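Local coordinates for protein putative alpha-L-fucosidase (Bacteroides thetaiotaomicron, PDB 3EYP) that probably hydrolyses alpha-L-fucosides, as a putative lipoprotein of glycoside hydrolase family 29 that joins a TIM-barrel catalytic domain to an F5/8 type C domain, at residues D367-L372 with A432-L437; W396-T401 with I408-A413; N326-A331 with F451-Q456; D379-E384 with V425-V430. All blocks are in the same frame, centred on the assembly; numbering follows the deposited sequence.

Overall arrangement
All four contacts belong to the C-terminal beta-sandwich end of the chain, their centres 21 to 32 Å from the centre of the chain. Contacts 1 and 2 share one antiparallel sheet, where strands 434-442 and 393-401 are neighbours, and a salt bridge from Arg436 to Glu399 ties them; contacts 3 and 4 meet on the other sheet through strands 447-454 and 380-385. Contacts 2, 3 and 4 are mostly buried, whereas contact 1 is partly so, with a polar outer face. Backbone ladders dominate contacts 1 and 4, contact 2 adds a tyrosine-isoleucine CH-pi contact and a bridging water, and contact 3 is centred on one asparagine amide, with one backbone bond and leucine packing beside it.

Contact 1: D367-L372 with A432-L437; sequences DIIFTL and AKQVRL
Strands 367-372 and 434-437 run antiparallel at 164°, their axes 4.6 Å apart at closest approach, and form a ladder in one sheet of the F5/8 type C beta-sandwich. Ile368 pairs with Leu437 and Phe370 with Val435 as hydrogen-bonded pairs, and Ile369 with Arg436 and Thr371 with Gln434 as non-hydrogen-bonded ones; the bond from Phe370 N to Val435 O measures 2.7 Å. Leu372 N extends the ladder to Lys433 O. On the buried face, Ile368 CD1 lies beside Leu437 CD2 at 4.2 Å, and the edge of the Phe370 ring meets Leu437 CB and, in plane, the carbonyl oxygen of Val435. The face carrying Ile369 and Arg436 is more polar. With chi1 at -177°, CG of Arg436 trans to the main-chain nitrogen, the aliphatic part of the side chain lies across Ile369, CD standing 4.0 Å from Ile369 CG1. Its guanidinium has its stronger partner in Glu399, and Asp367 has its own in Arg438; between the two there is just a long salt bridge, OD2 to NH2 at 3.9 Å and well out of the guanidinium plane. Beyond Ile369, the extended Gln434 side chain runs alongside Thr371, and its NE2 donates to Thr371 OG1 at 2.8 Å, nearly within the amide plane.

Contact 2: W396-T401 with I408-A413; sequences WSVEYT and ITIPEA
Tyr400 and Ile408 meet because CG of the tyrosine sits between its own backbone N and carbonyl carbon (chi1 71°), swinging the ring over towards strand 408-409, while CG2 of Ile408 stands opposite its backbone N (chi1 -60° for CG1) and lies against the phenol end. Ile408 CB is placed over one ring face, 3.8 Å from the Tyr400 centroid and 21° off the normal, a CH-pi contact displaced towards the rim; Ile410 CG1 comes in at the ring edge, 3.5 Å from Tyr400 CD2. Two backbone bonds fix this pair, Ile408 N to Tyr400 O at 2.7 Å and Tyr400 N to Ile408 O at 3.0 Å. Past Thr409 segment 408-413 diverges from strand 396-401, and a water bridges the two backbones: it donates to Val398 O at 2.6 Å and accepts from Ile410 N. The loop then returns, with Ala413 O taking the Val398 N-H at 2.9 Å and Ala413 CB packing on Val398 CB. Together the segments make a beta hairpin with 408-409 outermost in the five-stranded sheet. Strand 434-442 flanks 393-401 on the other side, and Val398 also packs against Leu381 of strand 380-385 in the facing sheet, while Tyr400 touches Val430 and Ala432 of strand 423-432.

Contact 3: N326-A331 with F451-Q456; sequences NLLRGA and FGVYKQ
Asn326 reaches from a loop onto strand 451-454, and its side chain can be traced atom by atom. CB lies 3.9 Å from Tyr454 CE1, beside a ring that also meets the asparagine CA. CG, anti to the backbone N (chi1 -175°), is carried over Gly452, whose CA is 3.5 Å away; a CB on that glycine would clash with Asn326 CG and with the hydroxyl of Tyr454. At the tip the amide divides its work. ND2 donates to Phe451 O at 3.0 Å, with the oxygen tilted 20° out of the amide plane. OD1 accepts twice, from Val453 N at 3.3 Å and from Leu328 N at 3.0 Å, the two donors arriving from opposite faces of its plane, so the amide is gripped by three N-H...O bonds and its rotation is fixed. An alanine here is likely to leave Val453 N, Leu328 N and Phe451 O without these partners, the turn then being tied to the strand by the Leu327 N bond and by packing. Next along, Leu327 N donates to Val453 O at 2.9 Å. Leu328 points toward the strand, its CD1 touching Phe451 CD2 at 3.4 Å, while its CD2 and Leu327 CB share Val453 CG2. The bond to Leu328 N makes an Asx turn, overlapping a type I beta turn from Asn326 to Arg329; the whole is a loop between helix 306-323 and strand 332-335, docked on the last strand of the beta-sandwich.

Contact 4: D379-E384 with V425-V430; sequences DCLMIE and VRLAPV
Leu381 and Val425 form the first shell, an antiparallel hydrogen-bonded pair with Val425 N to Leu381 O at 2.7 Å and Leu381 N to Val425 O at 2.8 Å. Their side chains lie side by side, Leu381 CD1 being 3.7 Å from Val425 CB. Leu427 approaches Leu381 at about a right angle, CD2 to CD2 at 3.9 Å. With CG between its backbone N and carbonyl carbon (chi1 54°), Leu427 also turns back over the Asp379-Cys380 peptide, CD2 standing 3.6 Å from Cys380 N. Cutting this side chain back to an alanine is likely to open a gap beside Leu381 and strip the apolar cover from that peptide. Leu427 N donates to Asp379 O at 3.1 Å, from well above the carbonyl plane (56° out of it), consistent with a distorted ladder where both segments turn a corner, at Asp379 and Ala428. Asp379 CB packs on Pro429, and the buried carboxylate is positioned from farther out: OD1 accepts from Gln456 N, and OD2 forms a salt bridge with Lys455. On the opposite face of the sheet from Leu381, Arg426 forms a salt bridge with Asp280 and a cation-pi contact with Trp279, both of helix 275-283. Asp379 and Cys380 both face Tyr454 in a classic beta bulge, at a corner of the antiparallel beta-sandwich characteristic of F5/8 type C domains.

Contact 1: D367-L372 with A432-L437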
loop_
_atom_site.group_PDB
_atom_site.type_symbol
_atom_site.label_atom_id
_atom_site.label_comp_id
_atom_site.label_asym_id
_atom_site.label_seq_id
_atom_site.Cartn_x
_atom_site.Cartn_y
_atom_site.Cartn_z
ATOM N N ASP A 367 -18.268 9.860 -23.460
ATOM C CA ASP A 367 -17.532 9.105 -24.472
ATOM C C ASP A 367 -16.454 10.004 -25.026
ATOM O O ASP A 367 -16.752 11.108 -25.468
ATOM C CB ASP A 367 -18.441 8.695 -25.620
ATOM C CG ASP A 367 -19.345 7.490 -25.295
ATOM O OD1 ASP A 367 -19.039 6.676 -24.383
ATOM O OD2 ASP A 367 -20.386 7.335 -26.011
ATOM N N ILE A 368 -15.226 9.494 -24.975
ATOM C CA ILE A 368 -14.012 10.166 -25.415
ATOM C C ILE A 368 -13.246 9.344 -26.446
ATOM O O ILE A 368 -12.916 8.162 -26.250
ATOM C CB ILE A 368 -13.043 10.477 -24.260
ATOM C CG1 ILE A 368 -13.753 11.195 -23.070
ATOM C CG2 ILE A 368 -11.930 11.328 -24.783
ATOM C CD1 ILE A 368 -14.455 10.282 -22.053
ATOM N N ILE A 369 -12.985 9.991 -27.571
ATOM C CA ILE A 369 -12.362 9.313 -28.713
ATOM C C ILE A 369 -11.049 9.987 -28.978
ATOM O O ILE A 369 -10.962 11.211 -29.102
ATOM C CB ILE A 369 -13.281 9.326 -29.968
ATOM C CG1 ILE A 369 -14.498 8.496 -29.663
ATOM C CG2 ILE A 369 -12.542 8.770 -31.247
ATOM C CD1 ILE A 369 -15.548 8.419 -30.812
ATOM N N PHE A 370 -10.024 9.161 -29.001
ATOM C CA PHE A 370 -8.680 9.611 -29.231
ATOM C C PHE A 370 -8.320 9.129 -30.599
ATOM O O PHE A 370 -8.318 7.933 -30.858
ATOM C CB PHE A 370 -7.708 9.035 -28.184
ATOM C CG PHE A 370 -8.087 9.350 -26.759
ATOM C CD1 PHE A 370 -7.498 10.387 -26.100
ATOM C CD2 PHE A 370 -9.051 8.616 -26.111
ATOM C CE1 PHE A 370 -7.852 10.678 -24.773
ATOM C CE2 PHE A 370 -9.420 8.904 -24.806
ATOM C CZ PHE A 370 -8.821 9.921 -24.151
ATOM N N THR A 371 -8.059 10.090 -31.476
ATOM C CA THR A 371 -7.641 9.789 -32.864
ATOM C C THR A 371 -6.152 10.045 -33.023
ATOM O O THR A 371 -5.630 11.156 -32.856
ATOM C CB THR A 371 -8.469 10.581 -33.896
ATOM O OG1 THR A 371 -9.862 10.269 -33.753
ATOM C CG2 THR A 371 -8.041 10.217 -35.312
ATOM N N LEU A 372 -5.459 8.961 -33.285
ATOM C CA LEU A 372 -4.015 8.965 -33.309
ATOM C C LEU A 372 -3.497 9.203 -34.716
ATOM O O LEU A 372 -3.984 8.609 -35.652
ATOM C CB LEU A 372 -3.472 7.626 -32.803
ATOM C CG LEU A 372 -3.825 7.412 -31.328
ATOM C CD1 LEU A 372 -4.147 5.951 -31.048
ATOM C CD2 LEU A 372 -2.730 7.948 -30.428
ATOM N N ALA A 432 -3.988 0.015 -32.873
ATOM C CA ALA A 432 -5.111 0.965 -32.886
ATOM C C ALA A 432 -4.798 2.224 -33.599
ATOM O O ALA A 432 -3.716 2.760 -33.472
ATOM C CB ALA A 432 -5.589 1.306 -31.411
ATOM N N LYS A 433 -5.786 2.688 -34.346
ATOM C CA LYS A 433 -5.737 4.008 -34.938
ATOM C C LYS A 433 -6.560 4.986 -34.133
ATOM O O LYS A 433 -6.266 6.155 -34.061
ATOM C CB LYS A 433 -6.252 3.990 -36.378
ATOM C CG LYS A 433 -5.533 4.979 -37.274
ATOM C CD LYS A 433 -5.224 6.308 -36.576
ATOM C CE LYS A 433 -6.218 7.383 -36.971
ATOM N NZ LYS A 433 -5.701 8.225 -38.087
ATOM N N GLN A 434 -7.593 4.464 -33.515
ATOM C CA GLN A 434 -8.383 5.240 -32.550
ATOM C C GLN A 434 -8.742 4.419 -31.327
ATOM O O GLN A 434 -8.887 3.212 -31.395
ATOM C CB GLN A 434 -9.686 5.698 -33.197
ATOM C CG GLN A 434 -9.525 6.540 -34.445
ATOM C CD GLN A 434 -10.874 6.903 -34.969
ATOM O OE1 GLN A 434 -11.542 6.066 -35.572
ATOM N NE2 GLN A 434 -11.338 8.111 -34.655
ATOM N N VAL A 435 -8.858 5.127 -30.219
ATOM C CA VAL A 435 -9.208 4.551 -28.923
ATOM C C VAL A 435 -10.361 5.313 -28.332
ATOM O O VAL A 435 -10.340 6.552 -28.246
ATOM C CB VAL A 435 -8.025 4.629 -27.897
ATOM C CG1 VAL A 435 -8.465 4.102 -26.455
ATOM C CG2 VAL A 435 -6.786 3.917 -28.420
ATOM N N ARG A 436 -11.339 4.554 -27.890
ATOM C CA ARG A 436 -12.498 5.110 -27.198
ATOM C C ARG A 436 -12.581 4.753 -25.715
ATOM O O ARG A 436 -12.553 3.578 -25.333
ATOM C CB ARG A 436 -13.815 4.691 -27.879
ATOM C CG ARG A 436 -15.010 5.316 -27.208
ATOM C CD ARG A 436 -16.258 5.337 -28.062
ATOM N NE ARG A 436 -16.887 4.034 -28.200
ATOM C CZ ARG A 436 -18.163 3.879 -28.573
ATOM N NH1 ARG A 436 -18.693 2.678 -28.693
ATOM N NH2 ARG A 436 -18.923 4.942 -28.783
ATOM N N LEU A 437 -12.746 5.795 -24.912
ATOM C CA LEU A 437 -13.023 5.652 -23.470
ATOM C C LEU A 437 -14.485 5.970 -23.220
ATOM O O LEU A 437 -14.941 7.101 -23.440
ATOM C CB LEU A 437 -12.139 6.577 -22.656
ATOM C CG LEU A 437 -12.433 6.639 -21.160
ATOM C CD1 LEU A 437 -12.289 5.216 -20.490
ATOM C CD2 LEU A 437 -11.529 7.696 -20.515
#

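Contact 2: W396-T401 with I408-A413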
loop_
_atom_site.group_PDB
_atom_site.type_symbol
_atom_site.label_atom_id
_atom_site.label_comp_id
_atom_site.label_asym_id
_atom_site.label_seq_id
_atom_site.Cartn_x
_atom_site.Cartn_y
_atom_site.Cartn_z
ATOM N N TRP A 396 -17.077 1.579 -16.661
ATOM C CA TRP A 396 -16.275 2.062 -17.775
ATOM C C TRP A 396 -15.704 0.962 -18.648
ATOM O O TRP A 396 -15.464 -0.204 -18.211
ATOM C CB TRP A 396 -15.142 2.997 -17.307
ATOM C CG TRP A 396 -14.172 2.378 -16.324
ATOM C CD1 TRP A 396 -14.355 2.218 -14.996
ATOM C CD2 TRP A 396 -12.877 1.874 -16.613
ATOM N NE1 TRP A 396 -13.243 1.645 -14.427
ATOM C CE2 TRP A 396 -12.333 1.404 -15.415
ATOM C CE3 TRP A 396 -12.128 1.752 -17.783
ATOM C CZ2 TRP A 396 -11.058 0.824 -15.341
ATOM C CZ3 TRP A 396 -10.882 1.172 -17.707
ATOM C CH2 TRP A 396 -10.361 0.728 -16.494
ATOM N N SER A 397 -15.522 1.338 -19.901
ATOM C CA SER A 397 -14.943 0.428 -20.911
ATOM C C SER A 397 -14.028 1.180 -21.846
ATOM O O SER A 397 -14.107 2.382 -21.983
ATOM C CB SER A 397 -16.000 -0.256 -21.740
ATOM O OG SER A 397 -17.009 -0.793 -20.945
ATOM N N VAL A 398 -13.141 0.421 -22.456
ATOM C CA VAL A 398 -12.253 0.931 -23.473
ATOM C C VAL A 398 -12.329 0.036 -24.729
ATOM O O VAL A 398 -12.363 -1.189 -24.676
ATOM C CB VAL A 398 -10.769 1.105 -22.934
ATOM C CG1 VAL A 398 -9.850 1.738 -24.013
ATOM C CG2 VAL A 398 -10.722 1.952 -21.613
ATOM N N GLU A 399 -12.415 0.730 -25.851
ATOM C CA GLU A 399 -12.454 0.150 -27.188
ATOM C C GLU A 399 -11.459 0.802 -28.119
ATOM O O GLU A 399 -10.849 1.827 -27.837
ATOM C CB GLU A 399 -13.862 0.315 -27.770
ATOM C CG GLU A 399 -14.927 -0.233 -26.846
ATOM C CD GLU A 399 -16.332 0.180 -27.257
ATOM O OE1 GLU A 399 -16.480 1.271 -27.873
ATOM O OE2 GLU A 399 -17.278 -0.583 -26.963
ATOM N N TYR A 400 -11.317 0.176 -29.258
ATOM C CA TYR A 400 -10.359 0.615 -30.253
ATOM C C TYR A 400 -10.858 0.258 -31.655
ATOM O O TYR A 400 -11.751 -0.577 -31.851
ATOM C CB TYR A 400 -8.964 -0.016 -30.002
ATOM C CG TYR A 400 -8.915 -1.499 -30.301
ATOM C CD1 TYR A 400 -8.442 -1.960 -31.511
ATOM C CD2 TYR A 400 -9.378 -2.432 -29.391
ATOM C CE1 TYR A 400 -8.422 -3.312 -31.801
ATOM C CE2 TYR A 400 -9.358 -3.782 -29.670
ATOM C CZ TYR A 400 -8.878 -4.208 -30.883
ATOM O OH TYR A 400 -8.860 -5.540 -31.211
ATOM N N THR A 401 -10.259 0.942 -32.608
ATOM C CA THR A 401 -10.466 0.605 -34.007
ATOM C C THR A 401 -9.211 0.866 -34.793
ATOM O O THR A 401 -8.306 1.556 -34.325
ATOM C CB THR A 401 -11.601 1.422 -34.626
ATOM O OG1 THR A 401 -11.956 0.819 -35.871
ATOM C CG2 THR A 401 -11.189 2.865 -34.860
ATOM N N ILE A 408 -13.934 -2.095 -31.650
ATOM C CA ILE A 408 -13.585 -3.441 -31.200
ATOM C C ILE A 408 -13.407 -3.372 -29.698
ATOM O O ILE A 408 -12.773 -2.461 -29.179
ATOM C CB ILE A 408 -12.283 -3.966 -31.870
ATOM C CG1 ILE A 408 -12.449 -4.019 -33.386
ATOM C CG2 ILE A 408 -11.915 -5.362 -31.388
ATOM C CD1 ILE A 408 -11.715 -2.870 -34.101
ATOM N N THR A 409 -14.016 -4.311 -29.002
ATOM C CA THR A 409 -13.955 -4.288 -27.550
ATOM C C THR A 409 -12.625 -4.868 -27.120
ATOM O O THR A 409 -11.978 -5.596 -27.858
ATOM C CB THR A 409 -15.085 -5.053 -26.859
ATOM O OG1 THR A 409 -14.835 -6.474 -26.932
ATOM C CG2 THR A 409 -16.445 -4.665 -27.422
ATOM N N ILE A 410 -12.213 -4.475 -25.925
ATOM C CA ILE A 410 -11.028 -5.026 -25.282
ATOM C C ILE A 410 -11.513 -5.887 -24.128
ATOM O O ILE A 410 -12.058 -5.370 -23.175
ATOM C CB ILE A 410 -10.086 -3.918 -24.754
ATOM C CG1 ILE A 410 -9.571 -3.049 -25.924
ATOM C CG2 ILE A 410 -8.887 -4.560 -24.056
ATOM C CD1 ILE A 410 -8.811 -1.795 -25.513
ATOM N N PRO A 411 -11.350 -7.211 -24.223
ATOM C CA PRO A 411 -11.985 -8.122 -23.279
ATOM C C PRO A 411 -11.737 -7.800 -21.849
ATOM O O PRO A 411 -12.618 -7.988 -21.035
ATOM C CB PRO A 411 -11.343 -9.457 -23.605
ATOM C CG PRO A 411 -11.056 -9.388 -25.080
ATOM C CD PRO A 411 -10.667 -7.939 -25.311
ATOM N N GLU A 412 -10.528 -7.325 -21.561
ATOM C CA GLU A 412 -10.066 -7.121 -20.177
ATOM C C GLU A 412 -10.487 -5.743 -19.645
ATOM O O GLU A 412 -10.336 -5.414 -18.453
ATOM C CB GLU A 412 -8.511 -7.300 -20.087
ATOM C CG GLU A 412 -7.897 -8.636 -20.667
ATOM C CD GLU A 412 -7.573 -8.545 -22.177
ATOM O OE1 GLU A 412 -8.214 -7.735 -22.855
ATOM O OE2 GLU A 412 -6.679 -9.286 -22.708
ATOM N N ALA A 413 -11.021 -4.933 -20.546
ATOM C CA ALA A 413 -11.403 -3.555 -20.235
ATOM C C ALA A 413 -12.814 -3.231 -20.648
ATOM O O ALA A 413 -13.072 -2.165 -21.191
ATOM C CB ALA A 413 -10.416 -2.537 -20.885
HETATM O O HOH W 1 -14.181 -3.067 -24.316
#

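Contact 3: N326-A331 with F451-Q456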
loop_
_atom_site.group_PDB
_atom_site.type_symbol
_atom_site.label_atom_id
_atom_site.label_comp_id
_atom_site.label_asym_id
_atom_site.label_seq_id
_atom_site.Cartn_x
_atom_site.Cartn_y
_atom_site.Cartn_z
ATOM N N ASN A 326 2.899 7.612 -22.676
ATOM C CA ASN A 326 1.473 7.499 -22.969
ATOM C C ASN A 326 1.296 7.595 -24.493
ATOM O O ASN A 326 1.485 8.660 -25.091
ATOM C CB ASN A 326 0.695 8.599 -22.268
ATOM C CG ASN A 326 -0.772 8.459 -22.436
ATOM O OD1 ASN A 326 -1.259 7.612 -23.209
ATOM N ND2 ASN A 326 -1.506 9.296 -21.724
ATOM N N LEU A 327 0.961 6.459 -25.086
ATOM C CA LEU A 327 0.853 6.319 -26.542
ATOM C C LEU A 327 -0.295 7.135 -27.100
ATOM O O LEU A 327 -0.419 7.326 -28.321
ATOM C CB LEU A 327 0.699 4.862 -26.949
ATOM C CG LEU A 327 1.948 4.043 -26.606
ATOM C CD1 LEU A 327 1.791 2.589 -27.028
ATOM C CD2 LEU A 327 3.226 4.703 -27.228
ATOM N N LEU A 328 -1.132 7.641 -26.212
ATOM C CA LEU A 328 -2.238 8.467 -26.675
ATOM C C LEU A 328 -1.753 9.889 -26.892
ATOM O O LEU A 328 -2.460 10.703 -27.488
ATOM C CB LEU A 328 -3.409 8.503 -25.690
ATOM C CG LEU A 328 -4.142 7.201 -25.446
ATOM C CD1 LEU A 328 -5.279 7.446 -24.458
ATOM C CD2 LEU A 328 -4.617 6.565 -26.762
ATOM N N ARG A 329 -0.568 10.231 -26.393
ATOM C CA ARG A 329 -0.196 11.629 -26.466
ATOM C C ARG A 329 -0.092 12.064 -27.919
ATOM O O ARG A 329 0.350 11.348 -28.787
ATOM C CB ARG A 329 1.020 11.961 -25.620
ATOM C CG ARG A 329 0.522 12.457 -24.219
ATOM C CD ARG A 329 1.645 12.543 -23.194
ATOM N NE ARG A 329 2.681 13.450 -23.667
ATOM C CZ ARG A 329 2.665 14.765 -23.505
ATOM N NH1 ARG A 329 3.666 15.482 -23.999
ATOM N NH2 ARG A 329 1.666 15.365 -22.855
ATOM N N GLY A 330 -0.595 13.238 -28.176
ATOM C CA GLY A 330 -0.520 13.771 -29.523
ATOM C C GLY A 330 -1.814 13.580 -30.248
ATOM O O GLY A 330 -2.027 14.167 -31.321
ATOM N N ALA A 331 -2.692 12.795 -29.625
ATOM C CA ALA A 331 -4.021 12.482 -30.210
ATOM C C ALA A 331 -4.881 13.715 -30.420
ATOM O O ALA A 331 -4.704 14.754 -29.778
ATOM C CB ALA A 331 -4.797 11.423 -29.363
ATOM N N PHE A 451 -5.597 9.410 -18.353
ATOM C CA PHE A 451 -5.928 8.230 -19.163
ATOM C C PHE A 451 -4.810 7.972 -20.158
ATOM O O PHE A 451 -4.326 8.889 -20.784
ATOM C CB PHE A 451 -7.277 8.351 -19.882
ATOM C CG PHE A 451 -7.645 7.113 -20.686
ATOM C CD1 PHE A 451 -7.931 5.914 -20.051
ATOM C CD2 PHE A 451 -7.727 7.163 -22.083
ATOM C CE1 PHE A 451 -8.264 4.822 -20.785
ATOM C CE2 PHE A 451 -8.056 6.066 -22.821
ATOM C CZ PHE A 451 -8.326 4.896 -22.206
ATOM N N GLY A 452 -4.357 6.734 -20.229
ATOM C CA GLY A 452 -3.280 6.362 -21.109
ATOM C C GLY A 452 -3.289 4.911 -21.536
ATOM O O GLY A 452 -3.951 4.060 -20.964
ATOM N N VAL A 453 -2.610 4.674 -22.638
ATOM C CA VAL A 453 -2.309 3.314 -23.045
ATOM C C VAL A 453 -0.808 3.237 -23.245
ATOM O O VAL A 453 -0.094 4.234 -23.521
ATOM C CB VAL A 453 -3.065 2.912 -24.273
ATOM C CG1 VAL A 453 -4.583 3.168 -24.082
ATOM C CG2 VAL A 453 -2.477 3.665 -25.535
ATOM N N TYR A 454 -0.328 2.033 -23.096
ATOM C CA TYR A 454 1.105 1.839 -22.955
ATOM C C TYR A 454 1.550 0.488 -23.484
ATOM O O TYR A 454 0.763 -0.445 -23.731
ATOM C CB TYR A 454 1.507 1.972 -21.473
ATOM C CG TYR A 454 0.875 3.159 -20.731
ATOM C CD1 TYR A 454 1.549 4.368 -20.639
ATOM C CD2 TYR A 454 -0.375 3.057 -20.124
ATOM C CE1 TYR A 454 1.000 5.485 -19.996
ATOM C CE2 TYR A 454 -0.960 4.161 -19.483
ATOM C CZ TYR A 454 -0.263 5.378 -19.415
ATOM O OH TYR A 454 -0.783 6.474 -18.771
ATOM N N LYS A 455 2.856 0.392 -23.642
ATOM C CA LYS A 455 3.442 -0.850 -24.046
ATOM C C LYS A 455 4.330 -1.341 -22.877
ATOM O O LYS A 455 5.223 -0.626 -22.393
ATOM C CB LYS A 455 4.237 -0.666 -25.357
ATOM C CG LYS A 455 4.963 -1.906 -25.833
ATOM C CD LYS A 455 4.112 -3.085 -26.118
ATOM C CE LYS A 455 4.940 -4.399 -25.992
ATOM N NZ LYS A 455 5.020 -4.977 -24.543
ATOM N N GLN A 456 4.028 -2.545 -22.420
ATOM C CA GLN A 456 4.683 -3.090 -21.218
ATOM C C GLN A 456 6.153 -3.306 -21.513
ATOM O O GLN A 456 6.509 -3.755 -22.592
ATOM C CB GLN A 456 4.053 -4.400 -20.760
ATOM C CG GLN A 456 2.708 -4.256 -20.155
ATOM C CD GLN A 456 2.090 -5.555 -19.829
ATOM O OE1 GLN A 456 2.642 -6.328 -19.025
ATOM N NE2 GLN A 456 0.914 -5.836 -20.424
#

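Contact 4: D379-E384 with V425-V430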
loop_
_atom_site.group_PDB
_atom_site.type_symbol
_atom_site.label_atom_id
_atom_site.label_comp_id
_atom_site.label_asym_id
_atom_site.label_seq_id
_atom_site.Cartn_x
_atom_site.Cartn_y
_atom_site.Cartn_z
ATOM N N ASP A 379 -0.586 -2.807 -24.987
ATOM C CA ASP A 379 -0.977 -3.988 -24.230
ATOM C C ASP A 379 -1.213 -3.713 -22.719
ATOM O O ASP A 379 -1.178 -4.601 -21.902
ATOM C CB ASP A 379 0.081 -5.094 -24.407
ATOM C CG ASP A 379 1.474 -4.709 -23.879
ATOM O OD1 ASP A 379 1.657 -3.600 -23.312
ATOM O OD2 ASP A 379 2.427 -5.531 -24.056
ATOM N N CYS A 380 -1.437 -2.454 -22.405
ATOM C CA CYS A 380 -1.649 -1.982 -21.025
ATOM C C CYS A 380 -2.320 -0.619 -21.097
ATOM O O CYS A 380 -2.073 0.129 -22.015
ATOM C CB CYS A 380 -0.276 -1.850 -20.305
ATOM S SG CYS A 380 -0.407 -1.469 -18.556
ATOM N N LEU A 381 -3.195 -0.339 -20.147
ATOM C CA LEU A 381 -3.800 0.970 -19.991
ATOM C C LEU A 381 -4.056 1.259 -18.514
ATOM O O LEU A 381 -4.072 0.350 -17.659
ATOM C CB LEU A 381 -5.098 1.156 -20.792
ATOM C CG LEU A 381 -6.251 0.187 -20.520
ATOM C CD1 LEU A 381 -7.077 0.639 -19.289
ATOM C CD2 LEU A 381 -7.125 -0.035 -21.761
ATOM N N MET A 382 -4.198 2.553 -18.260
ATOM C CA MET A 382 -4.323 3.098 -16.893
ATOM C C MET A 382 -5.227 4.323 -16.880
ATOM O O MET A 382 -5.259 5.140 -17.815
ATOM C CB MET A 382 -2.944 3.517 -16.380
ATOM C CG MET A 382 -2.894 4.093 -14.922
ATOM S SD MET A 382 -1.133 4.123 -14.290
ATOM C CE MET A 382 -0.540 5.546 -15.125
ATOM N N ILE A 383 -5.957 4.435 -15.793
ATOM C CA ILE A 383 -6.905 5.498 -15.601
ATOM C C ILE A 383 -6.889 5.894 -14.119
ATOM O O ILE A 383 -6.780 5.036 -13.246
ATOM C CB ILE A 383 -8.319 5.034 -16.116
ATOM C CG1 ILE A 383 -9.312 6.193 -16.180
ATOM C CG2 ILE A 383 -8.938 3.893 -15.280
ATOM C CD1 ILE A 383 -10.494 5.821 -17.044
ATOM N N GLU A 384 -6.923 7.198 -13.886
ATOM C CA GLU A 384 -6.833 7.821 -12.540
ATOM C C GLU A 384 -7.901 8.863 -12.307
ATOM O O GLU A 384 -8.056 9.810 -13.057
ATOM C CB GLU A 384 -5.455 8.472 -12.326
ATOM C CG GLU A 384 -4.302 7.502 -12.488
ATOM C CD GLU A 384 -2.935 8.179 -12.489
ATOM O OE1 GLU A 384 -2.838 9.421 -12.543
ATOM O OE2 GLU A 384 -1.929 7.458 -12.430
ATOM N N VAL A 425 -5.050 -1.893 -16.444
ATOM C CA VAL A 425 -5.516 -3.085 -17.137
ATOM C C VAL A 425 -4.418 -3.551 -18.080
ATOM O O VAL A 425 -3.756 -2.742 -18.737
ATOM C CB VAL A 425 -6.847 -2.830 -17.909
ATOM C CG1 VAL A 425 -7.099 -3.983 -18.921
ATOM C CG2 VAL A 425 -8.004 -2.709 -16.894
ATOM N N ARG A 426 -4.164 -4.843 -18.042
ATOM C CA ARG A 426 -3.264 -5.472 -18.981
ATOM C C ARG A 426 -4.102 -6.321 -19.942
ATOM O O ARG A 426 -5.134 -6.900 -19.563
ATOM C CB ARG A 426 -2.240 -6.363 -18.273
ATOM C CG ARG A 426 -1.254 -5.635 -17.387
ATOM C CD ARG A 426 -0.386 -6.610 -16.718
ATOM N NE ARG A 426 -1.147 -7.194 -15.632
ATOM C CZ ARG A 426 -0.675 -8.122 -14.819
ATOM N NH1 ARG A 426 0.578 -8.540 -14.983
ATOM N NH2 ARG A 426 -1.447 -8.584 -13.835
ATOM N N LEU A 427 -3.628 -6.387 -21.170
ATOM C CA LEU A 427 -4.438 -6.881 -22.282
ATOM C C LEU A 427 -3.559 -7.421 -23.362
ATOM O O LEU A 427 -2.431 -6.964 -23.541
ATOM C CB LEU A 427 -5.284 -5.734 -22.864
ATOM C CG LEU A 427 -4.588 -4.425 -23.312
ATOM C CD1 LEU A 427 -4.825 -4.139 -24.825
ATOM C CD2 LEU A 427 -4.986 -3.237 -22.460
ATOM N N ALA A 428 -4.085 -8.429 -24.053
ATOM C CA ALA A 428 -3.439 -8.930 -25.264
ATOM C C ALA A 428 -3.221 -7.739 -26.206
ATOM O O ALA A 428 -4.123 -6.911 -26.397
ATOM C CB ALA A 428 -4.267 -10.067 -25.924
ATOM N N PRO A 429 -1.994 -7.619 -26.748
ATOM C CA PRO A 429 -1.581 -6.503 -27.540
ATOM C C PRO A 429 -2.567 -6.252 -28.647
ATOM O O PRO A 429 -3.086 -7.188 -29.257
ATOM C CB PRO A 429 -0.240 -6.953 -28.116
ATOM C CG PRO A 429 0.268 -7.976 -27.210
ATOM C CD PRO A 429 -0.977 -8.682 -26.734
ATOM N N VAL A 430 -2.867 -4.980 -28.846
ATOM C CA VAL A 430 -3.714 -4.579 -29.980
ATOM C C VAL A 430 -3.093 -3.416 -30.710
ATOM O O VAL A 430 -2.359 -2.619 -30.126
ATOM C CB VAL A 430 -5.164 -4.219 -29.555
ATOM C CG1 VAL A 430 -5.789 -5.363 -28.777
ATOM C CG2 VAL A 430 -5.207 -2.944 -28.743
#